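Local coordinates for protein streptokinase domain B (Streptococcus dysgalactiae subsp. equisimilis, PDB 1QQR) that probably contributes, as one domain of the non-proteolytic activator streptokinase, to plasminogen activation and so to fibrinolysis, at residues A[38-49]-A[90-98]. Sequence-based numbering, arbitrary orientation.
Sequences LAIGDTITSQEL and EFTYRVKNR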
ATOM      1  N   LEU A  38     -11.680   7.510  -1.169  1.00 40.98           N
ATOM      2  CA  LEU A  38     -12.234   7.815   0.138  1.00 42.88           C
ATOM      3  C   LEU A  38     -12.181   9.297   0.401  1.00 43.84           C
ATOM      4  O   LEU A  38     -11.691  10.068  -0.418  1.00 50.29           O
ATOM      5  CB  LEU A  38     -11.428   7.097   1.225  1.00 44.40           C
ATOM      6  CG  LEU A  38     -11.474   5.572   1.157  1.00 48.24           C
ATOM      7  CD1 LEU A  38     -10.616   4.988   2.280  1.00 44.79           C
ATOM      8  CD2 LEU A  38     -12.920   5.111   1.283  1.00 41.77           C
ATOM      9  N   ALA A  39     -12.675   9.692   1.563  1.00 44.14           N
ATOM     10  CA  ALA A  39     -12.668  11.093   1.946  1.00 43.04           C
ATOM     11  C   ALA A  39     -11.709  11.264   3.111  1.00 40.78           C
ATOM     12  O   ALA A  39     -11.390  10.299   3.814  1.00 46.39           O
ATOM     13  CB  ALA A  39     -14.085  11.532   2.357  1.00 37.73           C
ATOM     14  N   ILE A  40     -11.239  12.488   3.300  1.00 40.19           N
ATOM     15  CA  ILE A  40     -10.350  12.820   4.401  1.00 43.63           C
ATOM     16  C   ILE A  40     -11.040  12.304   5.672  1.00 46.11           C
ATOM     17  O   ILE A  40     -12.244  12.515   5.855  1.00 49.81           O
ATOM     18  CB  ILE A  40     -10.156  14.368   4.492  1.00 41.67           C
ATOM     19  CG1 ILE A  40      -8.945  14.806   3.665  1.00 46.81           C
ATOM     20  CG2 ILE A  40      -9.991  14.799   5.936  1.00 50.96           C
ATOM     21  CD1 ILE A  40      -9.116  14.618   2.176  1.00 42.06           C
ATOM     22  N   GLY A  41     -10.296  11.618   6.536  1.00 42.51           N
ATOM     23  CA  GLY A  41     -10.899  11.093   7.753  1.00 39.32           C
ATOM     24  C   GLY A  41     -11.392   9.654   7.668  1.00 38.77           C
ATOM     25  O   GLY A  41     -11.556   8.990   8.686  1.00 43.63           O
ATOM     26  N   ASP A  42     -11.659   9.157   6.468  1.00 36.77           N
ATOM     27  CA  ASP A  42     -12.088   7.773   6.350  1.00 36.09           C
ATOM     28  C   ASP A  42     -10.928   6.906   6.848  1.00 40.02           C
ATOM     29  O   ASP A  42      -9.766   7.349   6.876  1.00 42.23           O
ATOM     30  CB  ASP A  42     -12.399   7.439   4.897  1.00 41.79           C
ATOM     31  CG  ASP A  42     -13.742   7.973   4.456  1.00 50.46           C
ATOM     32  OD1 ASP A  42     -14.285   8.854   5.156  1.00 59.67           O
ATOM     33  OD2 ASP A  42     -14.252   7.516   3.409  1.00 58.98           O
ATOM     34  N   THR A  43     -11.222   5.676   7.238  1.00 35.30           N
ATOM     35  CA  THR A  43     -10.170   4.810   7.737  1.00 38.01           C
ATOM     36  C   THR A  43     -10.054   3.517   6.961  1.00 35.03           C
ATOM     37  O   THR A  43     -10.991   3.091   6.303  1.00 36.83           O
ATOM     38  CB  THR A  43     -10.398   4.434   9.191  1.00 36.30           C
ATOM     39  OG1 THR A  43     -11.668   3.783   9.297  1.00 43.07           O
ATOM     40  CG2 THR A  43     -10.335   5.668  10.086  1.00 36.64           C
ATOM     41  N   ILE A  44      -8.876   2.915   7.064  1.00 35.74           N
ATOM     42  CA  ILE A  44      -8.539   1.647   6.429  1.00 34.85           C
ATOM     43  C   ILE A  44      -7.804   0.940   7.553  1.00 34.40           C
ATOM     44  O   ILE A  44      -6.952   1.552   8.181  1.00 29.67           O
ATOM     45  CB  ILE A  44      -7.589   1.862   5.247  1.00 37.36           C
ATOM     46  CG1 ILE A  44      -8.281   2.727   4.200  1.00 40.11           C
ATOM     47  CG2 ILE A  44      -7.217   0.545   4.621  1.00 37.11           C
ATOM     48  CD1 ILE A  44      -7.376   3.201   3.121  1.00 45.00           C
ATOM     49  N   THR A  45      -8.140  -0.321   7.815  1.00 27.49           N
ATOM     50  CA  THR A  45      -7.507  -1.064   8.898  1.00 31.25           C
ATOM     51  C   THR A  45      -6.526  -2.084   8.350  1.00 35.11           C
ATOM     52  O   THR A  45      -6.610  -2.472   7.176  1.00 31.43           O
ATOM     53  CB  THR A  45      -8.547  -1.851   9.710  1.00 33.27           C
ATOM     54  OG1 THR A  45      -9.277  -2.711   8.822  1.00 38.04           O
ATOM     55  CG2 THR A  45      -9.525  -0.914  10.391  1.00 31.55           C
ATOM     56  N   SER A  46      -5.614  -2.529   9.213  1.00 29.99           N
ATOM     57  CA  SER A  46      -4.632  -3.542   8.837  1.00 34.49           C
ATOM     58  C   SER A  46      -5.310  -4.850   8.401  1.00 35.01           C
ATOM     59  O   SER A  46      -4.828  -5.525   7.495  1.00 39.88           O
ATOM     60  CB  SER A  46      -3.690  -3.798   9.998  1.00 34.30           C
ATOM     61  OG  SER A  46      -4.434  -3.964  11.185  1.00 34.43           O
ATOM     62  N   GLN A  47      -6.446  -5.198   8.999  1.00 30.36           N
ATOM     63  CA  GLN A  47      -7.115  -6.435   8.577  1.00 37.77           C
ATOM     64  C   GLN A  47      -7.592  -6.348   7.134  1.00 38.20           C
ATOM     65  O   GLN A  47      -7.513  -7.317   6.383  1.00 39.10           O
ATOM     66  CB  GLN A  47      -8.300  -6.780   9.488  1.00 38.79           C
ATOM     67  CG  GLN A  47      -7.897  -7.207  10.895  1.00 39.54           C
ATOM     68  CD  GLN A  47      -7.729  -6.043  11.836  1.00 37.14           C
ATOM     69  OE1 GLN A  47      -7.473  -6.233  13.023  1.00 46.41           O
ATOM     70  NE2 GLN A  47      -7.871  -4.831  11.320  1.00 37.32           N
ATOM     71  N   GLU A  48      -8.099  -5.187   6.750  1.00 36.94           N
ATOM     72  CA  GLU A  48      -8.548  -4.982   5.380  1.00 35.11           C
ATOM     73  C   GLU A  48      -7.373  -5.077   4.409  1.00 30.50           C
ATOM     74  O   GLU A  48      -7.510  -5.622   3.316  1.00 29.65           O
ATOM     75  CB  GLU A  48      -9.189  -3.610   5.234  1.00 28.25           C
ATOM     76  CG  GLU A  48     -10.389  -3.410   6.148  1.00 44.15           C
ATOM     77  CD  GLU A  48     -11.024  -2.035   5.973  1.00 43.47           C
ATOM     78  OE1 GLU A  48     -12.179  -1.979   5.495  1.00 49.65           O
ATOM     79  OE2 GLU A  48     -10.363  -1.024   6.305  1.00 41.24           O
ATOM     80  N   LEU A  49      -6.225  -4.534   4.807  1.00 28.82           N
ATOM     81  CA  LEU A  49      -5.050  -4.564   3.939  1.00 34.38           C
ATOM     82  C   LEU A  49      -4.557  -6.008   3.794  1.00 36.22           C
ATOM     83  O   LEU A  49      -4.195  -6.447   2.678  1.00 32.88           O
ATOM     84  CB  LEU A  49      -3.949  -3.642   4.490  1.00 29.71           C
ATOM     85  CG  LEU A  49      -4.308  -2.148   4.475  1.00 30.43           C
ATOM     86  CD1 LEU A  49      -3.151  -1.355   5.051  1.00 22.57           C
ATOM     87  CD2 LEU A  49      -4.609  -1.672   3.041  1.00 26.82           C
ATOM     88  N   GLU A  90      -1.899  -4.493  15.054  1.00 50.24           N
ATOM     89  CA  GLU A  90      -2.955  -4.105  14.130  1.00 41.09           C
ATOM     90  C   GLU A  90      -3.010  -2.581  14.137  1.00 42.87           C
ATOM     91  O   GLU A  90      -2.600  -1.945  15.110  1.00 45.17           O
ATOM     92  CB  GLU A  90      -4.286  -4.690  14.572  1.00 39.56           C
ATOM     93  CG  GLU A  90      -4.266  -6.206  14.637  1.00 50.73           C
ATOM     94  CD  GLU A  90      -3.974  -6.864  13.296  1.00 52.40           C
ATOM     95  OE1 GLU A  90      -3.814  -8.102  13.260  1.00 66.02           O
ATOM     96  OE2 GLU A  90      -3.913  -6.159  12.268  1.00 56.41           O
ATOM     97  N   PHE A  91      -3.485  -1.988  13.051  1.00 35.35           N
ATOM     98  CA  PHE A  91      -3.545  -0.539  12.981  1.00 30.22           C
ATOM     99  C   PHE A  91      -4.693  -0.039  12.124  1.00 27.21           C
ATOM    100  O   PHE A  91      -5.319  -0.799  11.393  1.00 35.18           O
ATOM    101  CB  PHE A  91      -2.219   0.010  12.421  1.00 32.29           C
ATOM    102  CG  PHE A  91      -1.859  -0.507  11.023  1.00 33.54           C
ATOM    103  CD1 PHE A  91      -2.586  -0.121   9.895  1.00 25.59           C
ATOM    104  CD2 PHE A  91      -0.774  -1.365  10.843  1.00 34.34           C
ATOM    105  CE1 PHE A  91      -2.236  -0.579   8.611  1.00 31.77           C
ATOM    106  CE2 PHE A  91      -0.420  -1.828   9.565  1.00 33.24           C
ATOM    107  CZ  PHE A  91      -1.154  -1.432   8.447  1.00 32.72           C
ATOM    108  N   THR A  92      -4.961   1.251  12.226  1.00 31.94           N
ATOM    109  CA  THR A  92      -5.975   1.884  11.406  1.00 37.32           C
ATOM    110  C   THR A  92      -5.281   3.090  10.777  1.00 36.91           C
ATOM    111  O   THR A  92      -4.491   3.773  11.420  1.00 37.44           O
ATOM    112  CB  THR A  92      -7.169   2.410  12.227  1.00 43.40           C
ATOM    113  OG1 THR A  92      -6.668   3.253  13.265  1.00 52.76           O
ATOM    114  CG2 THR A  92      -7.984   1.273  12.826  1.00 33.16           C
ATOM    115  N   TYR A  93      -5.540   3.325   9.503  1.00 42.41           N
ATOM    116  CA  TYR A  93      -4.965   4.479   8.849  1.00 39.75           C
ATOM    117  C   TYR A  93      -6.130   5.391   8.510  1.00 36.28           C
ATOM    118  O   TYR A  93      -7.117   4.964   7.891  1.00 37.99           O
ATOM    119  CB  TYR A  93      -4.232   4.105   7.565  1.00 42.49           C
ATOM    120  CG  TYR A  93      -3.966   5.326   6.700  1.00 40.80           C
ATOM    121  CD1 TYR A  93      -3.184   6.384   7.176  1.00 36.46           C
ATOM    122  CD2 TYR A  93      -4.552   5.455   5.442  1.00 27.34           C
ATOM    123  CE1 TYR A  93      -3.000   7.541   6.410  1.00 43.02           C
ATOM    124  CE2 TYR A  93      -4.379   6.614   4.675  1.00 31.74           C
ATOM    125  CZ  TYR A  93      -3.608   7.649   5.162  1.00 38.21           C
ATOM    126  OH  TYR A  93      -3.482   8.814   4.429  1.00 39.13           O
ATOM    127  N   ARG A  94      -6.012   6.644   8.924  1.00 34.51           N
ATOM    128  CA  ARG A  94      -7.046   7.644   8.668  1.00 40.05           C
ATOM    129  C   ARG A  94      -6.544   8.464   7.490  1.00 37.12           C
ATOM    130  O   ARG A  94      -5.418   8.944   7.509  1.00 32.95           O
ATOM    131  CB  ARG A  94      -7.216   8.536   9.906  1.00 46.14           C
ATOM    132  CG  ARG A  94      -8.339   9.538   9.810  1.00 59.58           C
ATOM    133  CD  ARG A  94      -8.187  10.633  10.865  1.00 74.80           C
ATOM    134  NE  ARG A  94      -9.250  11.635  10.773  1.00 83.73           N
ATOM    135  CZ  ARG A  94      -9.197  12.848  11.320  1.00 84.85           C
ATOM    136  NH1 ARG A  94      -8.123  13.230  12.006  1.00 81.44           N
ATOM    137  NH2 ARG A  94     -10.222  13.679  11.181  1.00 85.66           N
ATOM    138  N   VAL A  95      -7.357   8.615   6.456  1.00 38.91           N
ATOM    139  CA  VAL A  95      -6.913   9.388   5.305  1.00 35.15           C
ATOM    140  C   VAL A  95      -6.605  10.802   5.735  1.00 40.07           C
ATOM    141  O   VAL A  95      -7.501  11.584   6.049  1.00 41.69           O
ATOM    142  CB  VAL A  95      -7.960   9.396   4.209  1.00 37.66           C
ATOM    143  CG1 VAL A  95      -7.490  10.256   3.054  1.00 42.77           C
ATOM    144  CG2 VAL A  95      -8.212   7.974   3.747  1.00 31.05           C
ATOM    145  N   LYS A  96      -5.309  11.088   5.762  1.00 38.61           N
ATOM    146  CA  LYS A  96      -4.729  12.369   6.154  1.00 42.47           C
ATOM    147  C   LYS A  96      -5.333  13.590   5.436  1.00 45.32           C
ATOM    148  O   LYS A  96      -5.592  13.555   4.230  1.00 37.65           O
ATOM    149  CB  LYS A  96      -3.225  12.275   5.899  1.00 46.11           C
ATOM    150  CG  LYS A  96      -2.375  13.429   6.311  1.00 44.21           C
ATOM    151  CD  LYS A  96      -0.934  13.102   5.932  1.00 55.44           C
ATOM    152  CE  LYS A  96       0.022  14.276   6.124  1.00 66.10           C
ATOM    153  NZ  LYS A  96       0.587  14.363   7.514  1.00 76.29           N
ATOM    154  N   ASN A  97      -5.564  14.660   6.198  1.00 44.78           N
ATOM    155  CA  ASN A  97      -6.126  15.908   5.671  1.00 45.47           C
ATOM    156  C   ASN A  97      -5.088  16.572   4.787  1.00 42.77           C
ATOM    157  O   ASN A  97      -3.886  16.518   5.063  1.00 41.92           O
ATOM    158  CB  ASN A  97      -6.486  16.868   6.814  1.00 44.39           C
ATOM    159  CG  ASN A  97      -7.501  17.922   6.404  1.00 50.74           C
ATOM    160  OD1 ASN A  97      -7.950  17.976   5.253  1.00 48.11           O
ATOM    161  ND2 ASN A  97      -7.879  18.762   7.354  1.00 54.99           N
ATOM    162  N   ARG A  98      -5.544  17.202   3.718  1.00 40.72           N
ATOM    163  CA  ARG A  98      -4.607  17.849   2.827  1.00 41.72           C
ATOM    164  C   ARG A  98      -5.236  18.876   1.908  1.00 39.26           C
ATOM    165  O   ARG A  98      -6.457  18.917   1.679  1.00 37.09           O
ATOM    166  CB  ARG A  98      -3.876  16.797   1.966  1.00 36.59           C
ATOM    167  CG  ARG A  98      -4.759  16.213   0.851  1.00 42.42           C
ATOM    168  CD  ARG A  98      -4.249  14.869   0.344  1.00 45.98           C
ATOM    169  NE  ARG A  98      -4.393  13.797   1.332  1.00 38.52           N
ATOM    170  CZ  ARG A  98      -3.884  12.570   1.197  1.00 43.00           C
ATOM    171  NH1 ARG A  98      -3.177  12.251   0.117  1.00 29.86           N
ATOM    172  NH2 ARG A  98      -4.119  11.639   2.123  1.00 33.61           N
TER
HETATM  173  O   HOH W   1     -11.574  10.890  11.218  1.00 56.38           O
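Ser-46, the first residue of helix 46-60, meets Glu-90 and Phe-91 through its hydroxyl and its backbone N. Its OG, held between the backbone N and the carbonyl carbon (chi1 47°), donates to the anti lone pair of Glu-90 OE2 at 2.5 Å and accepts from Phe-91 N at 2.9 Å, while Ser-46 N returns a bond to Phe-91 O. CB, placed by the backbone, sits over the centre of the Phe-91 ring, 3.6 Å from its centroid, a CH-pi contact; Leu-49 CD1 meets the ring edge at CE1, 3.8 Å away.

From here strands 43-45 and 92-94 pair as an antiparallel two-stranded sheet, leading away toward the turn at Ala-39 to Asp-42. Ile-44 and Tyr-93 form its hydrogen-bonded pair, and their side chains share the inner face, where Ile-44 reaches Val-10 and Ile-120 of the larger sheet and the Tyr-93 hydroxyl bonds Asp-118. Beyond it, the type II turn wraps Val-95: Gly-41 N donates to Val-95 O and Asp-42 O accepts from Val-95 N, both at 2.8 Å, as Val-95 CG2 leans on Leu-38 CD1 at 4.1 Å.

The opposite face, bearing Thr-43, Thr-45, Thr-92 and Arg-94, is largely turned to solvent and more loosely packed. Thr-45 and Thr-92 touch there through their CG2 methyls (3.6 Å), and the extended Arg-94 runs past Gly-41 with CG 3.5 Å from Gly-41 O. At the helix start, Thr-45 and Glu-48 complete a capping box.

With the Ser-46 hydroxyl both donating and accepting, its rotation should be fixed; the carboxylate of Glu-90, close to the helix N-terminus, would probably be favoured in its ionised form.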